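Local structure of molybdopterin molybdotransferase (Pyrococcus horikoshii, 1UZ5) at residues K353-D357 / L358-I362; V61-E64 / D65-A69; L151-K154 / K155-L159. The protein probably catalyses the insertion of molybdate into adenylyl-molybdopterin, giving molybdenum-molybdopterin and AMP in molybdenum cofactor biosynthesis. All coordinates share one frame; numbering follows the deposited sequence.

Contact 1 (K353-D357 / L358-I362)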
# COMPACT_ATOMS: atom_id res chain seq x y z
N LYS A 353 23.60 5.77 1.84
CA LYS A 353 22.88 6.24 3.01
C LYS A 353 22.37 7.63 2.66
O LYS A 353 23.13 8.46 2.16
CB LYS A 353 23.81 6.33 4.22
CG LYS A 353 23.10 6.80 5.48
CD LYS A 353 24.07 7.07 6.62
CE LYS A 353 23.32 7.48 7.87
NZ LYS A 353 22.39 8.61 7.60
N LEU A 354 21.09 7.88 2.90
CA LEU A 354 20.52 9.18 2.60
C LEU A 354 20.55 10.07 3.82
O LEU A 354 19.88 9.79 4.82
CB LEU A 354 19.09 9.02 2.09
CG LEU A 354 18.94 8.25 0.78
CD1 LEU A 354 17.47 8.15 0.41
CD2 LEU A 354 19.72 8.95 -0.32
N GLU A 355 21.35 11.13 3.75
CA GLU A 355 21.47 12.07 4.85
C GLU A 355 20.90 13.42 4.42
O GLU A 355 21.58 14.44 4.46
CB GLU A 355 22.94 12.23 5.25
CG GLU A 355 23.51 11.04 5.99
CD GLU A 355 24.99 11.17 6.25
OE1 GLU A 355 25.41 12.22 6.77
OE2 GLU A 355 25.73 10.21 5.95
N GLY A 356 19.64 13.39 4.00
CA GLY A 356 18.99 14.61 3.54
C GLY A 356 18.77 14.53 2.05
O GLY A 356 17.93 13.76 1.57
N ASP A 357 19.52 15.33 1.30
CA ASP A 357 19.41 15.33 -0.15
C ASP A 357 20.68 14.80 -0.79
O ASP A 357 20.82 14.78 -2.01
CB ASP A 357 19.13 16.75 -0.66
CG ASP A 357 20.18 17.75 -0.19
OD1 ASP A 357 20.32 17.93 1.03
OD2 ASP A 357 20.86 18.34 -1.05
N LEU A 358 21.62 14.36 0.05
CA LEU A 358 22.88 13.82 -0.43
C LEU A 358 23.03 12.33 -0.14
O LEU A 358 22.75 11.87 0.97
CB LEU A 358 24.06 14.58 0.18
CG LEU A 358 24.21 14.58 1.70
CD1 LEU A 358 25.60 15.06 2.07
CD2 LEU A 358 23.14 15.47 2.32
N ALA A 359 23.47 11.59 -1.14
CA ALA A 359 23.68 10.15 -1.01
C ALA A 359 25.12 9.88 -0.60
O ALA A 359 26.05 10.27 -1.31
CB ALA A 359 23.36 9.46 -2.32
N VAL A 360 25.29 9.21 0.53
CA VAL A 360 26.62 8.89 1.03
C VAL A 360 26.93 7.42 0.76
O VAL A 360 26.32 6.53 1.35
CB VAL A 360 26.73 9.14 2.54
CG1 VAL A 360 28.15 8.88 3.01
CG2 VAL A 360 26.32 10.57 2.85
N PRO A 361 27.89 7.14 -0.13
CA PRO A 361 28.26 5.76 -0.46
C PRO A 361 28.67 4.98 0.78
O PRO A 361 29.34 5.52 1.67
CB PRO A 361 29.42 5.94 -1.44
CG PRO A 361 29.08 7.23 -2.12
CD PRO A 361 28.65 8.10 -0.96
N ILE A 362 28.27 3.72 0.85
CA ILE A 362 28.61 2.87 1.98
C ILE A 362 29.86 2.06 1.66
O ILE A 362 30.00 1.52 0.56
CB ILE A 362 27.44 1.92 2.32
CG1 ILE A 362 26.26 2.75 2.83
CG2 ILE A 362 27.88 0.91 3.37
CD1 ILE A 362 25.04 1.94 3.16
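Lys353 and Val360 face each other as an antiparallel hydrogen-bonded pair. Val360 N reaches Lys353 O at 2.8 Å, almost straight (174°) and in the carbonyl plane. The return bond, Lys353 N to Val360 O, is 2.9 Å, but its donor is tilted 32° from the plane of the Val360 carbonyl. Both side chains stand on the same face of the hairpin, with Lys353 CB 4.4 Å from Val360 CB. The Lys353 chain has CG anti to the backbone N (chi1 -179°). It runs on extended, then bends at the last torsion and takes the amino group off the opposing strand, leaving CB near Val360. On that face the Glu355 carboxylate crosses the Val360 side chain at a slant. Glu355 OE2 lies 3.2 Å from Val360 CG2, a close contact with a methyl group.

The last backbone bond before the turn runs to Leu358: its carbonyl O accepts from Glu355 N at 3.2 Å, nearly in line with the C=O bond. The Leu358 side chain turns back toward the Glu355 carbonyl, but its modelled approach is too close and the detail is doubtful. On the other face, Leu354 CD2 meets Ala359 CB at 4.2 Å. Gly356 sits in the bend, at backbone angles where a CB would run into the carbonyl O of Glu355. Backbone bonds from Asp357 and Ala359 to Arg335 set strand 358-361 beside strand 331-336.

This is the tip of a beta hairpin in the MoeA C-terminal region. Three backbone bonds set its register; the side chains add mainly van der Waals contact and no salt bridge.

Contact 2 (V61-E64 / D65-A69)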
# COMPACT_ATOMS: atom_id res chain seq x y z
N VAL A 61 -38.39 24.82 3.62
CA VAL A 61 -39.50 25.42 2.88
C VAL A 61 -39.47 25.01 1.42
O VAL A 61 -38.51 24.41 0.95
CB VAL A 61 -39.41 26.97 2.89
CG1 VAL A 61 -39.30 27.49 4.32
CG2 VAL A 61 -38.19 27.42 2.07
N ARG A 62 -40.55 25.33 0.72
CA ARG A 62 -40.63 25.10 -0.71
C ARG A 62 -40.17 26.49 -1.18
O ARG A 62 -40.87 27.48 -0.96
CB ARG A 62 -42.08 24.84 -1.12
CG ARG A 62 -42.64 23.57 -0.51
CD ARG A 62 -44.15 23.50 -0.58
NE ARG A 62 -44.67 23.79 -1.91
CZ ARG A 62 -45.67 23.13 -2.49
NH1 ARG A 62 -46.27 22.13 -1.85
NH2 ARG A 62 -46.08 23.48 -3.70
N ALA A 63 -38.99 26.57 -1.78
CA ALA A 63 -38.44 27.86 -2.21
C ALA A 63 -39.43 28.77 -2.95
O ALA A 63 -39.48 29.98 -2.70
CB ALA A 63 -37.20 27.64 -3.06
N GLU A 64 -40.21 28.18 -3.85
CA GLU A 64 -41.20 28.92 -4.63
C GLU A 64 -42.19 29.72 -3.78
O GLU A 64 -42.66 30.77 -4.22
CB GLU A 64 -41.98 27.94 -5.51
CG GLU A 64 -42.75 26.90 -4.72
CD GLU A 64 -43.13 25.69 -5.54
OE1 GLU A 64 -43.88 25.85 -6.53
OE2 GLU A 64 -42.68 24.57 -5.20
N ASP A 65 -42.51 29.23 -2.59
CA ASP A 65 -43.45 29.93 -1.72
C ASP A 65 -42.88 31.23 -1.16
O ASP A 65 -43.59 32.01 -0.52
CB ASP A 65 -43.88 29.05 -0.54
CG ASP A 65 -44.71 27.86 -0.96
OD1 ASP A 65 -45.14 27.80 -2.13
OD2 ASP A 65 -44.94 26.97 -0.10
N THR A 66 -41.59 31.46 -1.38
CA THR A 66 -40.94 32.66 -0.86
C THR A 66 -40.52 33.67 -1.94
O THR A 66 -39.90 34.68 -1.63
CB THR A 66 -39.67 32.30 -0.09
OG1 THR A 66 -38.63 31.96 -1.02
CG2 THR A 66 -39.91 31.12 0.86
N PHE A 67 -40.86 33.39 -3.19
CA PHE A 67 -40.45 34.27 -4.29
C PHE A 67 -40.88 35.73 -4.23
O PHE A 67 -40.15 36.60 -4.69
CB PHE A 67 -40.87 33.65 -5.63
CG PHE A 67 -40.04 32.45 -6.03
CD1 PHE A 67 -38.94 32.06 -5.27
CD2 PHE A 67 -40.35 31.71 -7.17
CE1 PHE A 67 -38.17 30.95 -5.63
CE2 PHE A 67 -39.59 30.61 -7.54
CZ PHE A 67 -38.50 30.23 -6.77
N MET A 68 -42.04 36.01 -3.65
CA MET A 68 -42.53 37.38 -3.55
C MET A 68 -42.11 38.06 -2.25
O MET A 68 -42.53 39.17 -1.96
CB MET A 68 -44.06 37.40 -3.66
CG MET A 68 -44.60 36.83 -4.96
SD MET A 68 -43.89 37.65 -6.42
CE MET A 68 -45.03 39.03 -6.61
N ALA A 69 -41.26 37.39 -1.47
CA ALA A 69 -40.81 37.95 -0.20
C ALA A 69 -39.93 39.19 -0.37
O ALA A 69 -39.03 39.22 -1.20
CB ALA A 69 -40.05 36.89 0.59
O HOH W 1 -42.99 26.56 1.88
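Arg62, Ala63 and Glu64 meet Asp65, Thr66 and Phe67 in a short 3-10 turn, residues 63-66, that follows strand 58-61. Asp65 N donates to Arg62 O (2.9 Å). Ala63 O takes two bonds from Thr66, one from N at 2.9 Å and one from OG1 at 2.7 Å. Thr66 OG1 sits between the backbone N and the carbonyl carbon (chi1 75°), which turns it back to Ala63 O in the carbonyl plane. A weak bond from Phe67 N to Glu64 O prolongs the turn. The Phe67 ring folds back over Glu64, whose CA lies 3.6 Å from the ring centroid and almost on its normal, a CH-pi contact.

Arg62, Glu64 and Asp65 form a salt-bridge network of long contacts. Arg62 NE is 3.7 Å from Asp65 OD2, which lies well out of the guanidinium plane, so only charge acts there. NE is buried without a hydrogen-bond partner. A water joins Arg62 N to Asp65 OD2.

Outside the turn, Arg62 NH1 binds Leu93 O, Asp65 OD2 accepts from Gly96 N and Thr66 OG1 bonds Ala133 N. Val61 before the turn touches Leu77 and Ala69 after it touches Val75, both on strand 75-83.

Contact 3 (L151-K154 / K155-L159). With SO4 (sulfate ion), chain C.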
# COMPACT_ATOMS: atom_id res chain seq x y z
N LEU A 151 -15.37 5.83 -7.67
CA LEU A 151 -14.26 4.97 -7.29
C LEU A 151 -13.77 5.37 -5.89
O LEU A 151 -13.36 6.51 -5.68
CB LEU A 151 -13.11 5.11 -8.29
CG LEU A 151 -11.83 4.33 -7.96
CD1 LEU A 151 -12.12 2.83 -7.90
CD2 LEU A 151 -10.77 4.62 -9.00
N LEU A 152 -13.82 4.43 -4.95
CA LEU A 152 -13.37 4.71 -3.58
C LEU A 152 -11.97 4.15 -3.26
O LEU A 152 -11.16 4.83 -2.65
CB LEU A 152 -14.36 4.13 -2.57
CG LEU A 152 -15.80 4.64 -2.69
CD1 LEU A 152 -16.65 4.02 -1.59
CD2 LEU A 152 -15.81 6.15 -2.59
N VAL A 153 -11.72 2.91 -3.68
CA VAL A 153 -10.43 2.25 -3.44
C VAL A 153 -10.00 1.50 -4.70
O VAL A 153 -10.81 0.81 -5.32
CB VAL A 153 -10.55 1.24 -2.27
CG1 VAL A 153 -9.25 0.44 -2.14
CG2 VAL A 153 -10.86 1.97 -0.97
N LYS A 154 -8.73 1.64 -5.08
CA LYS A 154 -8.19 0.98 -6.27
C LYS A 154 -7.65 -0.41 -5.98
O LYS A 154 -7.24 -0.72 -4.86
CB LYS A 154 -7.04 1.78 -6.89
CG LYS A 154 -7.41 3.09 -7.54
CD LYS A 154 -6.18 3.71 -8.19
CE LYS A 154 -6.47 5.10 -8.75
NZ LYS A 154 -7.52 5.08 -9.80
N LYS A 155 -7.63 -1.26 -7.01
CA LYS A 155 -7.08 -2.59 -6.85
C LYS A 155 -5.61 -2.37 -6.51
O LYS A 155 -4.97 -1.50 -7.10
CB LYS A 155 -7.19 -3.36 -8.17
CG LYS A 155 -6.51 -4.73 -8.16
CD LYS A 155 -6.53 -5.35 -9.55
CE LYS A 155 -5.84 -6.69 -9.57
NZ LYS A 155 -5.90 -7.31 -10.93
N GLY A 156 -5.08 -3.12 -5.56
CA GLY A 156 -3.68 -2.97 -5.20
C GLY A 156 -3.41 -1.88 -4.19
O GLY A 156 -2.26 -1.66 -3.79
N GLU A 157 -4.46 -1.19 -3.75
CA GLU A 157 -4.28 -0.12 -2.78
C GLU A 157 -4.24 -0.69 -1.37
O GLU A 157 -4.99 -1.61 -1.05
CB GLU A 157 -5.43 0.88 -2.88
CG GLU A 157 -5.20 2.15 -2.08
CD GLU A 157 -6.37 3.13 -2.20
OE1 GLU A 157 -7.04 3.13 -3.25
OE2 GLU A 157 -6.60 3.91 -1.25
N ARG A 158 -3.36 -0.15 -0.54
CA ARG A 158 -3.26 -0.59 0.85
C ARG A 158 -4.36 0.12 1.63
O ARG A 158 -4.59 1.31 1.43
CB ARG A 158 -1.90 -0.22 1.45
CG ARG A 158 -1.72 -0.71 2.89
CD ARG A 158 -0.38 -0.27 3.46
NE ARG A 158 0.76 -0.87 2.77
CZ ARG A 158 1.14 -2.14 2.88
NH1 ARG A 158 0.47 -2.97 3.67
NH2 ARG A 158 2.19 -2.58 2.20
N LEU A 159 -5.02 -0.60 2.53
CA LEU A 159 -6.09 0.01 3.32
C LEU A 159 -5.58 0.65 4.61
O LEU A 159 -5.31 -0.04 5.59
CB LEU A 159 -7.16 -1.03 3.66
CG LEU A 159 -7.77 -1.79 2.47
CD1 LEU A 159 -8.71 -2.86 2.99
CD2 LEU A 159 -8.50 -0.84 1.55
S SO4 C . -0.85 2.89 -1.67
O1 SO4 C . -1.02 3.17 -3.26
O2 SO4 C . -1.72 1.76 -1.39
O3 SO4 C . 0.41 2.64 -1.38
O4 SO4 C . -1.40 4.07 -1.06
O HOH W 2 -8.82 5.54 -1.09
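Glu157 reaches back across its own turn to the backbone of Lys154. Its CG swings opposite the main-chain nitrogen (chi1 -170°) and the next torsion is fully extended, which carries the carboxylate alongside the end of strand 151-153. OE1 accepts from Lys154 N at 2.9 Å, nearly straight (171°). The donor meets OE1 on its anti side, 27° out of the carboxylate plane. The other oxygen, OE2, takes a bond from a water at 2.8 Å, and the same water donates to Leu152 O. The carboxylate is thus gripped through both oxygens.

Val153 crosses this side chain obliquely. Its CG1 lies 3.7 Å from Glu157 OE1 and 4.0 Å from Leu159 CD2. The valine methyl therefore lies against both the acid and the leucine, and Leu159 in turn touches Thr164 of helix 161-169. With an alanine in place of Glu157, Lys154 N would probably lose its acceptor and the water its second anchor, while Val153 CG1 would be less well covered.

The backbone N of Arg158 donates to sulfate O2 at 2.7 Å. Arg325 and Lys328 also hydrogen-bond this ion, which probably comes from the crystallisation liquor.

Glu157 N donates to Lys154 O at 3.0 Å, closing a type II beta turn. Gly156 takes the third position, where any side chain would collide with the carbonyl O of Lys155. Leu152 and Val153 both face Ile42 of the neighbouring strand, so the arrangement is a classic beta bulge followed by a type II turn.

How the contacts relate
The three contacts are separate local turns spread along an elongated chain, and none touches another. Contacts 2 and 3 both fall in the MoeA N-terminal region, yet their centres are about 45 Å apart. Contact 1 belongs to the C-terminal region, with its centre about 68 Å from that of contact 2 and about 33 Å from that of contact 3. The nearest atoms of contacts 1 and 3 are still about 19 Å apart. In sequence, the probable molybdopterin-binding range comes between contacts 3 and 1. Contact 3 is closest to the chain centre, at about 9 Å, and is the one that meets the sulfate. Contact 2 lies farthest out, at about 51 Å.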